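Local coordinates for CBS domain-containing protein CBSX2, chloroplastic (Arabidopsis thaliana, PDB 4GQY) that binds adenosine monophosphate through its paired CBS domains and probably helps regulate thioredoxins in the chloroplast, at residues 106-111 with 131-136; 41-46 with 139-144; 58-63 with 92-97. One frame throughout, in Å; residues are numbered along the deposited sequence.

Contact 1: 106-111 with 131-136; sequences PSPLVV and RLPVVD. With AMP (adenosine monophosphate), chain E.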
loop_
_atom_site.group_PDB
_atom_site.type_symbol
_atom_site.label_atom_id
_atom_site.label_comp_id
_atom_site.label_asym_id
_atom_site.label_seq_id
_atom_site.Cartn_x
_atom_site.Cartn_y
_atom_site.Cartn_z
ATOM N N PRO A 106 9.504 11.410 -5.831
ATOM C CA PRO A 106 8.928 12.766 -5.785
ATOM C C PRO A 106 7.531 12.714 -5.197
ATOM O O PRO A 106 6.980 11.612 -5.117
ATOM C CB PRO A 106 8.880 13.195 -7.260
ATOM C CG PRO A 106 8.870 11.893 -8.054
ATOM C CD PRO A 106 9.582 10.858 -7.196
ATOM N N SER A 107 6.989 13.856 -4.772
ATOM C CA SER A 107 5.624 13.908 -4.228
ATOM C C SER A 107 5.258 12.782 -3.271
ATOM O O SER A 107 4.372 11.986 -3.576
ATOM C CB SER A 107 4.603 13.849 -5.357
ATOM O OG SER A 107 4.862 14.814 -6.346
ATOM N N PRO A 108 5.907 12.715 -2.106
ATOM C CA PRO A 108 5.571 11.607 -1.199
ATOM C C PRO A 108 4.206 11.773 -0.552
ATOM O O PRO A 108 3.650 12.865 -0.585
ATOM C CB PRO A 108 6.658 11.690 -0.122
ATOM C CG PRO A 108 7.146 13.113 -0.156
ATOM C CD PRO A 108 6.990 13.567 -1.590
ATOM N N LEU A 109 3.672 10.699 0.023
ATOM C CA LEU A 109 2.492 10.806 0.866
ATOM C C LEU A 109 2.890 11.563 2.119
ATOM O O LEU A 109 3.986 11.355 2.662
ATOM C CB LEU A 109 1.966 9.426 1.271
ATOM C CG LEU A 109 1.408 8.521 0.175
ATOM C CD1 LEU A 109 0.762 7.284 0.771
ATOM C CD2 LEU A 109 0.431 9.287 -0.703
ATOM N N VAL A 110 1.996 12.434 2.580
ATOM C CA VAL A 110 2.277 13.285 3.726
ATOM C C VAL A 110 1.064 13.412 4.638
ATOM O O VAL A 110 -0.054 13.065 4.241
ATOM C CB VAL A 110 2.722 14.699 3.304
ATOM C CG1 VAL A 110 3.965 14.627 2.417
ATOM C CG2 VAL A 110 1.570 15.455 2.615
ATOM N N VAL A 111 1.318 13.885 5.860
ATOM C CA VAL A 111 0.264 14.210 6.819
ATOM C C VAL A 111 0.421 15.641 7.326
ATOM O O VAL A 111 1.458 16.292 7.083
ATOM C CB VAL A 111 0.307 13.291 8.036
ATOM C CG1 VAL A 111 -0.016 11.855 7.620
ATOM C CG2 VAL A 111 1.689 13.389 8.717
ATOM N N ARG A 131 8.617 6.544 7.194
ATOM C CA ARG A 131 8.318 7.894 7.673
ATOM C C ARG A 131 7.232 8.597 6.861
ATOM O O ARG A 131 7.062 8.340 5.672
ATOM C CB ARG A 131 9.586 8.751 7.637
ATOM C CG ARG A 131 10.106 8.976 6.216
ATOM C CD ARG A 131 11.538 9.462 6.209
ATOM N NE ARG A 131 12.465 8.468 6.749
ATOM C CZ ARG A 131 12.816 7.339 6.118
ATOM N NH1 ARG A 131 12.304 7.019 4.922
ATOM N NH2 ARG A 131 13.677 6.516 6.702
ATOM N N LEU A 132 6.502 9.486 7.528
ATOM C CA LEU A 132 5.597 10.427 6.879
ATOM C C LEU A 132 6.126 11.821 7.102
ATOM O O LEU A 132 6.179 12.302 8.243
ATOM C CB LEU A 132 4.207 10.321 7.481
ATOM C CG LEU A 132 3.660 8.937 7.188
ATOM C CD1 LEU A 132 2.395 8.677 7.978
ATOM C CD2 LEU A 132 3.420 8.896 5.706
ATOM N N PRO A 133 6.543 12.471 6.021
ATOM C CA PRO A 133 6.924 13.875 6.131
ATOM C C PRO A 133 5.658 14.650 6.501
ATOM O O PRO A 133 4.565 14.283 6.080
ATOM C CB PRO A 133 7.381 14.228 4.717
ATOM C CG PRO A 133 7.645 12.920 4.041
ATOM C CD PRO A 133 6.609 11.989 4.632
ATOM N N VAL A 134 5.811 15.651 7.354
ATOM C CA VAL A 134 4.696 16.432 7.878
ATOM C C VAL A 134 4.815 17.827 7.305
ATOM O O VAL A 134 5.870 18.464 7.470
ATOM C CB VAL A 134 4.785 16.538 9.412
ATOM C CG1 VAL A 134 3.467 17.094 9.981
ATOM C CG2 VAL A 134 5.082 15.174 10.020
ATOM N N VAL A 135 3.755 18.295 6.637
ATOM C CA VAL A 135 3.760 19.601 5.960
ATOM C C VAL A 135 2.629 20.514 6.462
ATOM O O VAL A 135 1.649 20.036 7.039
ATOM C CB VAL A 135 3.610 19.466 4.426
ATOM C CG1 VAL A 135 4.775 18.690 3.816
ATOM C CG2 VAL A 135 2.300 18.792 4.097
ATOM N N ASP A 136 2.748 21.823 6.243
ATOM C CA ASP A 136 1.639 22.717 6.598
ATOM C C ASP A 136 0.616 22.767 5.451
ATOM O O ASP A 136 0.708 21.967 4.509
ATOM C CB ASP A 136 2.133 24.122 6.963
ATOM C CG ASP A 136 2.913 24.789 5.835
ATOM O OD1 ASP A 136 2.620 24.536 4.642
ATOM O OD2 ASP A 136 3.813 25.599 6.140
HETATM P P AMP E . 11.378 3.461 3.282
HETATM O O1P AMP E . 11.616 1.962 3.386
HETATM O O2P AMP E . 10.023 3.924 3.818
HETATM O O3P AMP E . 12.567 4.276 3.758
HETATM O "O5'" AMP E . 11.337 3.784 1.722
HETATM C "C5'" AMP E . 10.877 2.826 0.783
HETATM C "C4'" AMP E . 10.588 3.473 -0.550
HETATM O "O4'" AMP E . 9.379 4.277 -0.435
HETATM C "C3'" AMP E . 11.669 4.411 -1.080
HETATM O "O3'" AMP E . 11.649 4.399 -2.510
HETATM C "C2'" AMP E . 11.191 5.780 -0.605
HETATM O "O2'" AMP E . 11.677 6.857 -1.381
HETATM C "C1'" AMP E . 9.667 5.640 -0.712
HETATM N N9 AMP E . 8.947 6.437 0.284
HETATM C C8 AMP E . 9.334 6.536 1.578
HETATM N N7 AMP E . 8.483 7.326 2.289
HETATM C C5 AMP E . 7.533 7.743 1.434
HETATM C C6 AMP E . 6.351 8.611 1.520
HETATM N N6 AMP E . 6.012 9.175 2.704
HETATM N N1 AMP E . 5.622 8.797 0.396
HETATM C C2 AMP E . 5.940 8.234 -0.783
HETATM N N3 AMP E . 7.018 7.450 -0.933
HETATM C C4 AMP E . 7.840 7.171 0.115
#
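Val111 joins the loop after strand 105-106 to strand 131-135 by a single beta bridge in the second CBS domain, and this junction forms part of the AMP pocket. Two backbone bonds define the bridge: Val111 N gives its hydrogen to Pro133 O at 3.3 Å, and Val111 O accepts from Val135 N at 3.1 Å. This is the hydrogen-bond pattern of a parallel bridge opposite Val134, yet the touching parts diverge by 74° end to end, in keeping with a bridge that does not extend into a longer pairing.

The side chain of Val110 shows how the apolar seam closes. Its CB lies 3.4 Å from Pro133 O. One branch, CG1, lies by the same oxygen and reaches the proline ring, with Val110 CG1 and Pro133 CB 4.1 Å apart. A chi1 of -58° sets CG1 anti to the carbonyl carbon, which leaves CG2 between the backbone N and the carbonyl carbon, where it meets Val135 CG2 at 3.7 Å, the two valines crossing at about a right angle. Leu49 of strand 49-54 packs on Val110, Pro133 and Val135, so the first CBS domain also borders this seam.

Closer to the ligand, both segments present backbone atoms to adenine. Leu109 N donates to AMP N1 at 2.7 Å while Leu109 O receives AMP N6 at 3.0 Å, a paired recognition of the base's amino and ring nitrogens. N6 also donates to Arg131 O, so the amino group spans the two segments, and Pro108 CB lies against the base. At the far end of the nucleotide, the Arg131 guanidinium meets the phosphate edge-on and in its own plane, with NH1 3.0 Å from AMP O3P at an N-H...O angle of 162°.

Contact 2: 41-46 with 139-144; sequences PVIDDN and GKLIGI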
loop_
_atom_site.group_PDB
_atom_site.type_symbol
_atom_site.label_atom_id
_atom_site.label_comp_id
_atom_site.label_asym_id
_atom_site.label_seq_id
_atom_site.Cartn_x
_atom_site.Cartn_y
_atom_site.Cartn_z
ATOM N N PRO A 41 14.094 14.155 4.151
ATOM C CA PRO A 41 13.143 14.939 3.371
ATOM C C PRO A 41 13.909 15.762 2.339
ATOM O O PRO A 41 15.019 16.226 2.631
ATOM C CB PRO A 41 12.503 15.854 4.420
ATOM C CG PRO A 41 13.459 15.882 5.553
ATOM C CD PRO A 41 14.074 14.512 5.577
ATOM N N VAL A 42 13.341 15.911 1.143
ATOM C CA VAL A 42 13.939 16.755 0.106
ATOM C C VAL A 42 13.035 17.965 -0.107
ATOM O O VAL A 42 11.838 17.810 -0.368
ATOM C CB VAL A 42 14.060 16.000 -1.241
ATOM C CG1 VAL A 42 14.950 16.779 -2.218
ATOM C CG2 VAL A 42 14.604 14.581 -1.028
ATOM N N ILE A 43 13.604 19.166 -0.016
ATOM C CA ILE A 43 12.837 20.403 -0.228
ATOM C C ILE A 43 13.475 21.302 -1.275
ATOM O O ILE A 43 14.652 21.146 -1.612
ATOM C CB ILE A 43 12.806 21.285 1.026
ATOM C CG1 ILE A 43 14.237 21.653 1.413
ATOM C CG2 ILE A 43 12.022 20.605 2.171
ATOM C CD1 ILE A 43 14.330 22.763 2.412
ATOM N N ASP A 44 12.704 22.282 -1.750
ATOM C CA ASP A 44 13.261 23.323 -2.611
ATOM C C ASP A 44 13.738 24.505 -1.773
ATOM O O ASP A 44 13.798 24.413 -0.543
ATOM C CB ASP A 44 12.270 23.760 -3.703
ATOM C CG ASP A 44 11.019 24.468 -3.148
ATOM O OD1 ASP A 44 11.054 25.059 -2.038
ATOM O OD2 ASP A 44 9.978 24.443 -3.851
ATOM N N ASP A 45 14.049 25.617 -2.436
ATOM C CA ASP A 45 14.579 26.788 -1.743
ATOM C C ASP A 45 13.551 27.451 -0.808
ATOM O O ASP A 45 13.928 28.065 0.189
ATOM C CB ASP A 45 15.151 27.792 -2.753
ATOM C CG ASP A 45 16.394 27.266 -3.467
ATOM O OD1 ASP A 45 17.274 26.681 -2.796
ATOM O OD2 ASP A 45 16.487 27.432 -4.705
ATOM N N ASN A 46 12.262 27.308 -1.122
ATOM C CA ASN A 46 11.182 27.851 -0.291
ATOM C C ASN A 46 10.678 26.882 0.773
ATOM O O ASN A 46 9.621 27.112 1.367
ATOM C CB ASN A 46 10.008 28.270 -1.174
ATOM C CG ASN A 46 10.446 29.114 -2.333
ATOM O OD1 ASN A 46 11.284 30.006 -2.181
ATOM N ND2 ASN A 46 9.907 28.824 -3.513
ATOM N N GLY A 139 2.168 23.175 1.986
ATOM C CA GLY A 139 3.085 22.175 1.463
ATOM C C GLY A 139 4.529 22.351 1.874
ATOM O O GLY A 139 5.423 21.664 1.349
ATOM N N LYS A 140 4.758 23.279 2.804
ATOM C CA LYS A 140 6.068 23.466 3.399
ATOM C C LYS A 140 6.310 22.390 4.454
ATOM O O LYS A 140 5.396 22.017 5.210
ATOM C CB LYS A 140 6.156 24.839 4.070
ATOM C CG LYS A 140 5.597 26.007 3.258
ATOM C CD LYS A 140 6.487 26.380 2.080
ATOM C CE LYS A 140 6.239 27.832 1.624
ATOM N NZ LYS A 140 4.815 28.103 1.230
ATOM N N LEU A 141 7.552 21.911 4.509
ATOM C CA LEU A 141 7.982 20.881 5.460
ATOM C C LEU A 141 8.055 21.427 6.894
ATOM O O LEU A 141 8.807 22.370 7.185
ATOM C CB LEU A 141 9.356 20.332 5.039
ATOM C CG LEU A 141 10.060 19.407 6.036
ATOM C CD1 LEU A 141 9.275 18.107 6.210
ATOM C CD2 LEU A 141 11.505 19.102 5.605
ATOM N N ILE A 142 7.297 20.816 7.796
ATOM C CA ILE A 142 7.325 21.210 9.197
ATOM C C ILE A 142 7.668 20.079 10.181
ATOM O O ILE A 142 7.742 20.301 11.400
ATOM C CB ILE A 142 5.992 21.833 9.620
ATOM C CG1 ILE A 142 4.848 20.818 9.505
ATOM C CG2 ILE A 142 5.720 23.097 8.798
ATOM C CD1 ILE A 142 3.509 21.318 10.155
ATOM N N GLY A 143 7.835 18.861 9.670
ATOM C CA GLY A 143 8.212 17.762 10.553
ATOM C C GLY A 143 8.424 16.424 9.859
ATOM O O GLY A 143 8.216 16.324 8.641
ATOM N N ILE A 144 8.858 15.420 10.629
ATOM C CA ILE A 144 8.911 14.039 10.166
ATOM C C ILE A 144 8.299 13.140 11.245
ATOM O O ILE A 144 8.717 13.180 12.394
ATOM C CB ILE A 144 10.353 13.567 9.902
ATOM C CG1 ILE A 144 10.976 14.304 8.720
ATOM C CG2 ILE A 144 10.368 12.095 9.559
ATOM C CD1 ILE A 144 10.260 14.057 7.440
#
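Pro41, Ile43, Leu141 and Ile144 bring one strand from each CBS domain face to face. The axes of strands 41-43 and 141-144 pass 9.5 Å apart with N-to-C directions at 173°, a spacing too wide for backbone pairing and suited to interlocking side chains.

The apolar group is centred on a single methyl. Leu141 CD2 lies 3.6 Å from Pro41 CB and 3.8 Å from Ile43 CG2, touching two residues that point from the same side of their strand. It gets there because Leu141 CG stands anti to the backbone N (chi1 171°), and its side chain crosses both partners at about a right angle. Farther along, Ile144 CD1 approaches the same CB-CG side of the proline, 4.1 Å from Pro41 CG.

A second kind of contact mixes aliphatic carbon with a polar atom. The chain of Lys140, bent at chi2 and chi4, passes beside the turn after strand 39-43, where Lys140 CD comes within 3.3 Å of Asn46 O. Asp44 OD1 accepts a weak hydrogen bond from Asn46 N at 2.7 Å and a hydrogen bond from Thr48 N, which helps define that turn.

Strand 39-43 is the outermost strand of its sheet within this chain, with strand 49-54 beside it, whereas strand 141-146 lies between 11-12 and 131-135. Leu16 and Val18, from a loop, pack on Leu141.

Contact 3: 58-63 with 92-97; sequences LLALDS and ISKTYG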
loop_
_atom_site.group_PDB
_atom_site.type_symbol
_atom_site.label_atom_id
_atom_site.label_comp_id
_atom_site.label_asym_id
_atom_site.label_seq_id
_atom_site.Cartn_x
_atom_site.Cartn_y
_atom_site.Cartn_z
ATOM N N LEU A 58 19.185 4.594 -1.801
ATOM C CA LEU A 58 20.636 4.527 -2.019
ATOM C C LEU A 58 21.095 3.091 -2.290
ATOM O O LEU A 58 22.107 2.878 -2.959
ATOM C CB LEU A 58 21.403 5.103 -0.825
ATOM C CG LEU A 58 21.128 6.570 -0.484
ATOM C CD1 LEU A 58 21.885 7.000 0.779
ATOM C CD2 LEU A 58 21.516 7.445 -1.645
ATOM N N LEU A 59 20.352 2.107 -1.782
ATOM C CA LEU A 59 20.731 0.709 -2.022
ATOM C C LEU A 59 20.863 0.381 -3.506
ATOM O O LEU A 59 21.619 -0.513 -3.877
ATOM C CB LEU A 59 19.727 -0.261 -1.402
ATOM C CG LEU A 59 19.700 -0.422 0.112
ATOM C CD1 LEU A 59 18.538 -1.364 0.479
ATOM C CD2 LEU A 59 21.022 -0.962 0.640
ATOM N N ALA A 60 20.135 1.099 -4.354
ATOM C CA ALA A 60 20.145 0.806 -5.783
ATOM C C ALA A 60 21.430 1.251 -6.496
ATOM O O ALA A 60 21.722 0.798 -7.610
ATOM C CB ALA A 60 18.918 1.407 -6.455
ATOM N N LEU A 61 22.195 2.130 -5.855
ATOM C CA LEU A 61 23.397 2.691 -6.468
ATOM C C LEU A 61 24.356 1.605 -6.974
ATOM O O LEU A 61 24.626 0.617 -6.280
ATOM C CB LEU A 61 24.129 3.596 -5.470
ATOM C CG LEU A 61 23.526 4.972 -5.194
ATOM C CD1 LEU A 61 24.278 5.681 -4.071
ATOM C CD2 LEU A 61 23.571 5.813 -6.473
ATOM N N ASP A 62 24.851 1.811 -8.193
ATOM C CA ASP A 62 25.855 0.960 -8.819
ATOM C C ASP A 62 26.967 0.569 -7.849
ATOM O O ASP A 62 27.290 -0.611 -7.709
ATOM C CB ASP A 62 26.471 1.696 -10.016
ATOM C CG ASP A 62 27.490 0.859 -10.752
ATOM O OD1 ASP A 62 27.115 -0.251 -11.206
ATOM O OD2 ASP A 62 28.661 1.307 -10.873
ATOM N N SER A 63 27.528 1.558 -7.162
ATOM C CA SER A 63 28.639 1.308 -6.244
ATOM C C SER A 63 28.225 0.520 -5.001
ATOM O O SER A 63 29.080 0.116 -4.217
ATOM C CB SER A 63 29.309 2.623 -5.839
ATOM O OG SER A 63 28.374 3.535 -5.291
ATOM N N ILE A 92 17.469 3.077 -13.817
ATOM C CA ILE A 92 18.756 3.529 -14.342
ATOM C C ILE A 92 19.187 4.790 -13.603
ATOM O O ILE A 92 20.355 4.931 -13.218
ATOM C CB ILE A 92 18.676 3.803 -15.860
ATOM C CG1 ILE A 92 18.350 2.508 -16.617
ATOM C CG2 ILE A 92 19.991 4.386 -16.377
ATOM C CD1 ILE A 92 17.979 2.731 -18.081
ATOM N N SER A 93 18.225 5.685 -13.381
ATOM C CA SER A 93 18.473 6.928 -12.663
ATOM C C SER A 93 18.967 6.670 -11.253
ATOM O O SER A 93 19.880 7.333 -10.781
ATOM C CB SER A 93 17.214 7.807 -12.635
ATOM O OG SER A 93 16.853 8.209 -13.952
ATOM N N LYS A 94 18.383 5.696 -10.576
ATOM C CA LYS A 94 18.843 5.405 -9.231
ATOM C C LYS A 94 20.201 4.751 -9.266
ATOM O O LYS A 94 21.031 4.993 -8.392
ATOM C CB LYS A 94 17.867 4.488 -8.510
ATOM C CG LYS A 94 16.649 5.185 -7.968
ATOM C CD LYS A 94 15.847 4.172 -7.174
ATOM C CE LYS A 94 14.886 4.836 -6.209
ATOM N NZ LYS A 94 14.253 3.800 -5.330
ATOM N N THR A 95 20.429 3.908 -10.268
ATOM C CA THR A 95 21.690 3.179 -10.317
ATOM C C THR A 95 22.867 4.120 -10.583
ATOM O O THR A 95 23.938 3.935 -10.015
ATOM C CB THR A 95 21.654 2.054 -11.348
ATOM O OG1 THR A 95 20.462 1.278 -11.169
ATOM C CG2 THR A 95 22.871 1.149 -11.191
ATOM N N TYR A 96 22.665 5.147 -11.414
ATOM C CA TYR A 96 23.776 6.019 -11.802
ATOM C C TYR A 96 23.653 7.490 -11.360
ATOM O O TYR A 96 24.487 8.335 -11.721
ATOM C CB TYR A 96 24.052 5.891 -13.310
ATOM C CG TYR A 96 24.447 4.480 -13.681
ATOM C CD1 TYR A 96 25.696 3.986 -13.351
ATOM C CD2 TYR A 96 23.563 3.639 -14.320
ATOM C CE1 TYR A 96 26.062 2.688 -13.661
ATOM C CE2 TYR A 96 23.914 2.331 -14.629
ATOM C CZ TYR A 96 25.164 1.869 -14.300
ATOM O OH TYR A 96 25.519 0.574 -14.605
ATOM N N GLY A 97 22.646 7.784 -10.547
ATOM C CA GLY A 97 22.437 9.137 -10.056
ATOM C C GLY A 97 23.624 9.832 -9.399
ATOM O O GLY A 97 24.441 9.202 -8.737
#
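Asp62 N gives its hydrogen to Thr95 O at 2.9 Å, the one hydrogen bond between the segments. It is nearly straight, with an N-H...O angle of 169°, and the donor lies in the carbonyl plane on a lone pair of the oxygen. Since Leu61 is the N-cap of helix 62-65 and Thr95 stands in the last turn of helix 81-96, the start of one helix is tied to the end of another.

Side chains fill in around this bond. Ala60 CB packs on Lys94 CB at 3.8 Å, while Leu61 CD2 comes 3.3 Å from Lys94 O. Asp62 CG stands anti to the backbone N (chi1 -178°), which carries the carboxylate alongside Tyr96; Asp62 CG and Tyr96 CE1 are 3.7 Å apart. The ring approach is oblique. Within its own helix, Thr95 CG2 lies over one face of that ring, offset toward its rim, and Asp62 CB meets the same methyl at 3.8 Å. A glycine in place of Asp62 could keep the backbone bond but would remove CB and the carboxylate, so that the Tyr96 ring would probably be freer to turn.

Lys94 runs extended beyond CG, past Ala60, to a salt bridge between NZ and Asp57, which itself hydrogen-bonds AMP. Thus a type I turn, Leu58 to Leu61, leads into helix 62-65 and packs on the C-terminal turn of helix 81-96, beside the AMP pocket.

In the fold
Contacts 1 and 2 form one continuous core, their centres 9 Å apart, because strands 131-135 and 141-146 are neighbours in the sheet of the second CBS domain; opposite Val134, Ile142 and Gly143 form a classic beta bulge. Contact 3 lies apart, its centre about 23 Å from contact 1 and 24 Å from contact 2. Along the chain, 41-46 comes first and 139-144 last, enclosing contact 3 and then contact 1. Contact 2 therefore brings together the two CBS domains, while contacts 1 and 3 supply AMP-pocket residues, Lys94 in contact 3 and Pro108, Leu109, Arg131, Leu132 and Pro133 in contact 1, consistent with nucleotide binding that depends on how the paired domains are arranged.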